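Local coordinates for listeriolysin O (Listeria monocytogenes, PDB 4CDB), which binds cholesterol-containing host membranes and, after a major conformational change, inserts into them as an oligomeric pore that lyses the cell, at residues Q178-K182 with F183-F187. Sequence-based numbering, arbitrary orientation.
Sequences QLIAK and FGTAF. With NA (sodium ion), chain N; NA (sodium ion), chain H; NA (sodium ion), chain K.
Leu-179 touches the rings of both Phe-183 and Phe-187. Its CB lies over the centre of one face of the Phe-187 ring, 3.9 Å from the centroid, in a CH-pi contact. CG is turned beside the backbone N and anti to the carbonyl carbon (chi1 -64°), and from there the two methyls part. CD1 continues along the Phe-187 ring to its far end and meets CZ at 3.4 Å. CD2 goes to the other phenylalanine and meets the edge of Phe-183, near the ring plane, with CE2 3.7 Å away. A face of Phe-183 is covered by its chain neighbour: Lys-182 CG lies above it, offset toward the rim. The lysine chain then bends at chi2 (90°) and leaves the ring, and NZ forms a salt bridge with Glu-171.

The backbone leaves the helix at Gly-184. Phe-183 N donates to Leu-179 O at 2.7 Å, a nearly straight helical bond. The next bond, from Gly-184 N to Ile-180 O, is 2.8 Å long but weak because it is strongly bent. Gly-184 has positive phi and starts a type I turn that runs to Phe-187 and brings that ring back over Leu-179. Ile-180 O also binds a sodium ion at 2.9 Å, together with Asn-364. Phe-183 O binds a second sodium ion with Gln-78 and Tyr-265.

The contact is the C-terminal end of helix 176-183 and the turn that leads into helix 187-194. Residues 178-187 fall within 176-189, a range expected to form a transmembrane beta strand in the pore; the helical form here is consistent with the state before insertion. Leu-179, Phe-183 and Phe-187 all pack on Val-210 of strand 207-222, while Ala-181 and Lys-182 touch Ile-70 of strand 59-74.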
# COMPACT_ATOMS: atom_id res chain seq x y z
N GLN A 178 1.88 6.56 -7.98
CA GLN A 178 0.94 5.48 -7.71
C GLN A 178 0.39 5.58 -6.29
O GLN A 178 -0.81 5.49 -6.06
CB GLN A 178 1.61 4.12 -7.89
CG GLN A 178 0.77 2.94 -7.44
CD GLN A 178 1.59 1.85 -6.79
OE1 GLN A 178 2.77 2.04 -6.50
NE2 GLN A 178 0.98 0.70 -6.55
N LEU A 179 1.30 5.78 -5.34
CA LEU A 179 0.92 5.85 -3.93
C LEU A 179 0.20 7.15 -3.58
O LEU A 179 -0.60 7.19 -2.65
CB LEU A 179 2.15 5.63 -3.04
CG LEU A 179 2.77 4.24 -3.18
CD1 LEU A 179 4.01 4.11 -2.32
CD2 LEU A 179 1.75 3.17 -2.83
N ILE A 180 0.49 8.21 -4.33
CA ILE A 180 -0.22 9.47 -4.17
C ILE A 180 -1.69 9.31 -4.57
O ILE A 180 -2.58 9.85 -3.92
CB ILE A 180 0.45 10.61 -4.97
CG1 ILE A 180 1.76 11.02 -4.29
CG2 ILE A 180 -0.46 11.82 -5.07
CD1 ILE A 180 2.51 12.12 -5.03
N ALA A 181 -1.93 8.54 -5.62
CA ALA A 181 -3.29 8.28 -6.07
C ALA A 181 -4.07 7.45 -5.05
O ALA A 181 -5.30 7.50 -5.01
CB ALA A 181 -3.28 7.57 -7.42
N LYS A 182 -3.34 6.72 -4.22
CA LYS A 182 -3.95 5.83 -3.24
C LYS A 182 -4.05 6.47 -1.86
O LYS A 182 -5.09 6.39 -1.20
CB LYS A 182 -3.15 4.53 -3.14
CG LYS A 182 -3.70 3.51 -2.16
CD LYS A 182 -4.69 2.57 -2.84
CE LYS A 182 -5.14 1.47 -1.89
NZ LYS A 182 -5.48 0.20 -2.60
N PHE A 183 -2.98 7.12 -1.42
CA PHE A 183 -2.91 7.67 -0.07
C PHE A 183 -2.98 9.19 -0.03
O PHE A 183 -2.78 9.80 1.02
CB PHE A 183 -1.64 7.18 0.63
CG PHE A 183 -1.54 5.69 0.74
CD1 PHE A 183 -2.24 5.00 1.72
CD2 PHE A 183 -0.75 4.96 -0.14
CE1 PHE A 183 -2.15 3.62 1.83
CE2 PHE A 183 -0.66 3.58 -0.04
CZ PHE A 183 -1.36 2.91 0.94
N GLY A 184 -3.26 9.81 -1.17
CA GLY A 184 -3.34 11.26 -1.25
C GLY A 184 -1.96 11.89 -1.32
O GLY A 184 -0.95 11.21 -1.14
N THR A 185 -1.92 13.19 -1.60
CA THR A 185 -0.66 13.93 -1.70
C THR A 185 0.07 13.94 -0.36
O THR A 185 1.30 14.10 -0.31
CB THR A 185 -0.91 15.39 -2.17
OG1 THR A 185 -1.61 15.37 -3.43
CG2 THR A 185 0.39 16.15 -2.35
N ALA A 186 -0.67 13.73 0.71
CA ALA A 186 -0.10 13.66 2.06
C ALA A 186 0.95 12.56 2.20
O ALA A 186 1.74 12.58 3.14
CB ALA A 186 -1.20 13.48 3.09
N PHE A 187 0.96 11.61 1.27
CA PHE A 187 1.96 10.55 1.28
C PHE A 187 3.39 11.10 1.19
O PHE A 187 4.31 10.53 1.78
CB PHE A 187 1.71 9.53 0.17
CG PHE A 187 2.85 8.56 -0.02
CD1 PHE A 187 3.03 7.50 0.86
CD2 PHE A 187 3.74 8.71 -1.06
CE1 PHE A 187 4.08 6.61 0.69
CE2 PHE A 187 4.79 7.83 -1.24
CZ PHE A 187 4.96 6.78 -0.36
NA NA N . -2.74 8.78 3.66
NA NA H . -4.58 11.93 -4.43
NA NA K . -1.72 -0.23 -7.20
O HOH W 1 -4.88 14.06 -2.55
O HOH W 2 -7.21 11.38 -3.14
O HOH W 3 -4.65 7.06 3.83